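Long-range contacts in DNA repair protein RAD7 (Saccharomyces cerevisiae, PDB 5ZB2), which takes part, as a component of the GGR complex and a partner of ELC1, in global genome nucleotide excision repair of damaged nontranscribing DNA: residues I139-E145 and R165-S170; E157-T163 and S184-L190. All coordinates share one frame; numbering follows the deposited sequence.

Contact 1: residues I139-E145 and R165-S170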
# COMPACT_ATOMS: atom_id res chain seq x y z
N ILE A 139 7.19 -9.68 13.12
CA ILE A 139 6.49 -10.92 12.79
C ILE A 139 6.34 -11.77 14.05
O ILE A 139 7.33 -12.12 14.70
CB ILE A 139 7.25 -11.69 11.70
CG1 ILE A 139 7.64 -10.79 10.52
CG2 ILE A 139 6.41 -12.87 11.22
CD1 ILE A 139 6.47 -10.20 9.75
N ASN A 140 5.10 -12.11 14.38
CA ASN A 140 4.84 -13.00 15.51
C ASN A 140 4.78 -14.45 15.05
O ASN A 140 4.74 -14.75 13.85
CB ASN A 140 3.54 -12.60 16.23
CG ASN A 140 2.31 -12.76 15.36
OD1 ASN A 140 2.32 -13.48 14.36
ND2 ASN A 140 1.23 -12.10 15.75
N GLU A 141 4.77 -15.36 16.03
CA GLU A 141 4.92 -16.78 15.72
C GLU A 141 3.82 -17.27 14.79
O GLU A 141 4.06 -18.09 13.90
CB GLU A 141 4.94 -17.61 17.01
CG GLU A 141 3.75 -17.39 17.94
CD GLU A 141 3.75 -18.37 19.11
OE1 GLU A 141 2.65 -18.76 19.56
OE2 GLU A 141 4.84 -18.76 19.58
N ASP A 142 2.60 -16.76 14.98
CA ASP A 142 1.49 -17.22 14.15
C ASP A 142 1.64 -16.78 12.71
O ASP A 142 1.24 -17.50 11.79
CB ASP A 142 0.17 -16.71 14.74
CG ASP A 142 -0.08 -17.26 16.13
OD1 ASP A 142 -0.67 -18.36 16.23
OD2 ASP A 142 0.32 -16.60 17.11
N THR A 143 2.23 -15.60 12.47
CA THR A 143 2.50 -15.19 11.10
C THR A 143 3.58 -16.06 10.47
O THR A 143 3.47 -16.45 9.30
CB THR A 143 2.91 -13.72 11.06
OG1 THR A 143 1.86 -12.93 11.63
CG2 THR A 143 3.15 -13.27 9.63
N TRP A 144 4.63 -16.39 11.23
CA TRP A 144 5.66 -17.29 10.72
C TRP A 144 5.04 -18.58 10.21
O TRP A 144 5.38 -19.06 9.12
CB TRP A 144 6.71 -17.58 11.79
CG TRP A 144 7.62 -16.42 12.08
CD1 TRP A 144 7.83 -15.82 13.28
CD2 TRP A 144 8.45 -15.73 11.13
NE1 TRP A 144 8.74 -14.79 13.15
CE2 TRP A 144 9.13 -14.72 11.84
CE3 TRP A 144 8.67 -15.86 9.76
CZ2 TRP A 144 10.02 -13.85 11.22
CZ3 TRP A 144 9.56 -14.99 9.14
CH2 TRP A 144 10.22 -14.00 9.87
N GLU A 145 4.12 -19.16 10.99
CA GLU A 145 3.47 -20.40 10.57
C GLU A 145 2.77 -20.22 9.22
O GLU A 145 2.94 -21.05 8.32
CB GLU A 145 2.47 -20.85 11.63
CG GLU A 145 1.75 -22.14 11.26
CD GLU A 145 0.94 -22.74 12.40
OE1 GLU A 145 0.82 -22.09 13.46
OE2 GLU A 145 0.43 -23.87 12.23
N ARG A 165 10.82 -13.01 18.67
CA ARG A 165 9.48 -13.48 18.35
C ARG A 165 9.47 -14.67 17.41
O ARG A 165 8.40 -15.16 17.07
CB ARG A 165 8.65 -12.33 17.76
CG ARG A 165 8.16 -11.33 18.80
CD ARG A 165 7.50 -10.12 18.17
NE ARG A 165 6.99 -9.19 19.18
CZ ARG A 165 6.76 -7.90 18.96
NH1 ARG A 165 7.01 -7.35 17.78
NH2 ARG A 165 6.31 -7.14 19.95
N PHE A 166 10.64 -15.13 16.96
CA PHE A 166 10.77 -16.40 16.25
C PHE A 166 10.95 -17.49 17.30
O PHE A 166 12.07 -17.74 17.76
CB PHE A 166 11.92 -16.36 15.26
CG PHE A 166 11.93 -17.51 14.30
CD1 PHE A 166 11.07 -17.52 13.21
CD2 PHE A 166 12.80 -18.58 14.48
CE1 PHE A 166 11.07 -18.58 12.32
CE2 PHE A 166 12.80 -19.64 13.59
CZ PHE A 166 11.94 -19.64 12.51
N THR A 167 9.86 -18.13 17.68
CA THR A 167 9.84 -19.02 18.83
C THR A 167 10.11 -20.46 18.42
O THR A 167 10.21 -20.79 17.23
CB THR A 167 8.48 -18.92 19.53
OG1 THR A 167 7.47 -19.45 18.67
CG2 THR A 167 8.16 -17.47 19.87
N ASP A 168 10.22 -21.33 19.42
CA ASP A 168 10.35 -22.76 19.15
C ASP A 168 9.19 -23.27 18.30
O ASP A 168 9.38 -24.09 17.40
CB ASP A 168 10.43 -23.53 20.47
CG ASP A 168 11.80 -23.44 21.12
OD1 ASP A 168 12.81 -23.48 20.38
OD2 ASP A 168 11.88 -23.32 22.36
N LYS A 169 7.98 -22.77 18.56
CA LYS A 169 6.84 -23.15 17.73
C LYS A 169 7.08 -22.77 16.27
O LYS A 169 6.76 -23.55 15.36
CB LYS A 169 5.57 -22.47 18.25
CG LYS A 169 4.28 -22.99 17.62
CD LYS A 169 3.06 -22.26 18.16
CE LYS A 169 1.78 -23.05 17.92
NZ LYS A 169 1.54 -23.35 16.48
N SER A 170 7.65 -21.59 16.03
CA SER A 170 7.91 -21.15 14.66
C SER A 170 8.95 -22.04 14.00
O SER A 170 8.84 -22.35 12.81
CB SER A 170 8.38 -19.70 14.66
OG SER A 170 7.54 -18.90 15.48
O HOH W 1 1.92 -20.78 15.20
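Phe-166 turns its ring edge to one face of Trp-144 where two successive helices of the leucine-rich-repeat (LRR) solenoid begin. The pair is T-shaped: the planes stand at 83°, and the centroid of the five-membered indole ring lies 4.8 Å from that of Phe-166. Phe-166 CD1 makes the closest approach, 3.6 Å from Trp-144 NE1. With chi1 at -168°, Phe-166 CG lies opposite its own N, and the ring edge reaches the indole face. Ile-139 CG2 sits over the centre of the opposite indole face, and Ser-170 CB packs on a face of Phe-166. With an alanine in place of Trp-144, Phe-166 and Ile-139 would probably face a gap, and the phenyl ring could be left free to shift. The polar contacts lie nearer solvent. Thr-167 OG1 donates to Glu-141 OE2 at 2.9 Å, on the anti side of the carboxylate and 23° out of its plane. The same hydroxyl accepts from Ser-170 OG and, weakly, from Ser-170 N, as the N-cap of helix 168-178. Asn-140 caps helix 141-150 through OD1. Further out, Lys-169 NZ makes a weak salt bridge of 3.4 Å with Glu-145 OE1.

Contact 2: residues E157-T163 and S184-L190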
# COMPACT_ATOMS: atom_id res chain seq x y z
N GLU A 157 16.21 -22.39 1.21
CA GLU A 157 17.20 -21.66 2.00
C GLU A 157 16.48 -20.65 2.87
O GLU A 157 15.73 -19.81 2.36
CB GLU A 157 18.21 -20.96 1.09
CG GLU A 157 19.28 -20.19 1.82
CD GLU A 157 20.44 -19.81 0.93
OE1 GLU A 157 20.21 -19.17 -0.12
OE2 GLU A 157 21.60 -20.16 1.27
N PHE A 158 16.69 -20.73 4.18
CA PHE A 158 16.06 -19.80 5.12
C PHE A 158 17.07 -19.44 6.20
O PHE A 158 17.57 -20.32 6.91
CB PHE A 158 14.80 -20.41 5.74
CG PHE A 158 14.03 -19.45 6.60
CD1 PHE A 158 13.34 -18.39 6.03
CD2 PHE A 158 13.99 -19.61 7.97
CE1 PHE A 158 12.63 -17.50 6.82
CE2 PHE A 158 13.28 -18.72 8.77
CZ PHE A 158 12.60 -17.66 8.19
N HIS A 159 17.36 -18.14 6.32
CA HIS A 159 18.16 -17.59 7.39
C HIS A 159 17.38 -16.46 8.04
O HIS A 159 16.92 -15.55 7.35
CB HIS A 159 19.51 -17.06 6.88
CG HIS A 159 20.38 -18.11 6.27
ND1 HIS A 159 21.65 -18.39 6.74
CD2 HIS A 159 20.17 -18.95 5.22
CE1 HIS A 159 22.18 -19.36 6.01
NE2 HIS A 159 21.31 -19.72 5.09
N ILE A 160 17.20 -16.54 9.36
CA ILE A 160 16.55 -15.48 10.12
C ILE A 160 17.42 -15.11 11.32
O ILE A 160 18.05 -15.98 11.93
CB ILE A 160 15.13 -15.89 10.58
CG1 ILE A 160 14.51 -14.77 11.42
CG2 ILE A 160 15.18 -17.21 11.36
CD1 ILE A 160 13.04 -14.93 11.66
N SER A 161 17.45 -13.83 11.66
CA SER A 161 18.31 -13.33 12.71
C SER A 161 17.64 -12.18 13.46
O SER A 161 16.78 -11.48 12.91
CB SER A 161 19.66 -12.87 12.16
OG SER A 161 20.27 -13.88 11.37
N ASN A 162 18.05 -12.01 14.71
CA ASN A 162 17.75 -10.82 15.51
C ASN A 162 16.24 -10.59 15.66
O ASN A 162 15.69 -9.56 15.26
CB ASN A 162 18.42 -9.58 14.90
CG ASN A 162 19.90 -9.52 15.22
OD1 ASN A 162 20.30 -9.68 16.37
ND2 ASN A 162 20.72 -9.32 14.20
N THR A 163 15.57 -11.56 16.29
CA THR A 163 14.18 -11.38 16.69
C THR A 163 13.84 -12.43 17.74
O THR A 163 14.04 -13.62 17.50
CB THR A 163 13.23 -11.50 15.49
OG1 THR A 163 11.88 -11.48 15.96
CG2 THR A 163 13.48 -12.79 14.71
N SER A 184 19.84 -25.19 3.13
CA SER A 184 20.60 -24.13 3.79
C SER A 184 19.74 -23.53 4.89
O SER A 184 18.58 -23.18 4.65
CB SER A 184 21.03 -23.06 2.78
OG SER A 184 21.55 -21.91 3.43
N LEU A 185 20.31 -23.41 6.09
CA LEU A 185 19.57 -22.94 7.26
C LEU A 185 20.45 -22.06 8.12
O LEU A 185 21.61 -22.39 8.40
CB LEU A 185 19.05 -24.12 8.09
CG LEU A 185 18.32 -23.75 9.39
CD1 LEU A 185 17.01 -23.02 9.10
CD2 LEU A 185 18.08 -25.00 10.23
N GLY A 186 19.89 -20.93 8.55
CA GLY A 186 20.59 -20.02 9.44
C GLY A 186 19.75 -19.60 10.63
O GLY A 186 18.59 -19.21 10.48
N LEU A 187 20.33 -19.69 11.82
CA LEU A 187 19.66 -19.32 13.07
C LEU A 187 20.65 -18.52 13.90
O LEU A 187 21.62 -19.09 14.43
CB LEU A 187 19.19 -20.56 13.84
CG LEU A 187 18.27 -21.52 13.08
CD1 LEU A 187 18.08 -22.83 13.84
CD2 LEU A 187 16.93 -20.86 12.81
N SER A 188 20.43 -17.21 14.01
CA SER A 188 21.41 -16.32 14.63
C SER A 188 20.71 -15.35 15.57
O SER A 188 19.83 -14.59 15.14
CB SER A 188 22.19 -15.55 13.56
OG SER A 188 22.86 -14.44 14.13
N ARG A 189 21.11 -15.37 16.84
CA ARG A 189 20.62 -14.41 17.83
C ARG A 189 19.10 -14.46 17.93
O ARG A 189 18.40 -13.45 17.77
CB ARG A 189 21.11 -13.00 17.49
CG ARG A 189 22.61 -12.80 17.67
CD ARG A 189 23.01 -11.34 17.56
NE ARG A 189 24.43 -11.14 17.86
CZ ARG A 189 24.92 -10.99 19.09
NH1 ARG A 189 24.12 -11.02 20.15
NH2 ARG A 189 26.22 -10.82 19.27
N LEU A 190 18.59 -15.66 18.20
CA LEU A 190 17.16 -15.91 18.36
C LEU A 190 16.92 -16.28 19.82
O LEU A 190 17.09 -17.44 20.21
CB LEU A 190 16.69 -17.00 17.40
CG LEU A 190 17.04 -16.72 15.93
CD1 LEU A 190 16.67 -17.90 15.05
CD2 LEU A 190 16.35 -15.45 15.42
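Strands 157-161 and 184-188 run parallel, their axes 6° apart and 4.6 Å at closest approach, with Phe-158 and Ile-160 bonding through N and O to Ser-184, Gly-186 and Ser-188. The bond from Ser-188 N to Ile-160 O is weak. Asn-162 N, just past the strand, donates to Ser-188 O at 3.2 Å. On the face carrying Glu-157 and His-159, Ser-184 OG is gripped twice. It donates to the anti lone pair of Glu-157 OE2 at 2.8 Å. It also accepts from His-159 NE2 at 2.8 Å, nearly straight and in the imidazole plane. Glu-157 OE1 turns to Ser-130 on the preceding strand. His-159 CG lies beside its own backbone N (chi1 -62°), which lays the ring across the neighbouring strand with Gly-186 N over the ring centre, 3.5 Å from its plane. The lack of a side chain at Gly-186 makes room for this, with His-159 ND1 3.3 Å from Gly-186 CA. These are neighbouring parallel strands of the LRR solenoid, joined through helix 168-178. The face with Phe-158 and Ile-160 is apolar and looks to the helices. There Ile-160 CG2 meets Leu-190 CD1 at 4.0 Å, the two side chains crossing at about a right angle. At the exposed end Asn-162 and Arg-189 lie side by side, amide and guanidinium planes 13° apart. Asn-162 ND2 bonds Asp-134, and Arg-189 makes a cation-pi contact with Tyr-215.

How the contacts relate
Contact 2 is the more buried of the two and lies nearer the centre of the chain. Contact 1 is partly buried, at the helical layer. Both join successive turns of the same solenoid, and their segments alternate along the chain: helix 141-150, strand 157-161, helix 168-178, strand 184-188. Main-chain bonds, helped by a polar side-chain cluster, hold contact 2, whereas side chains carry contact 1, with aromatic packing inside and, toward solvent, a hydroxyl-carboxylate bond and one weak salt bridge. The two meet at Ile-160. Its CD1 lies 3.2 Å from Trp-144 CZ2 and 3.6 Å from Phe-166 CD1. Phe-166 also touches Leu-190 and Phe-158, which joins the helix layer to the apolar strand face.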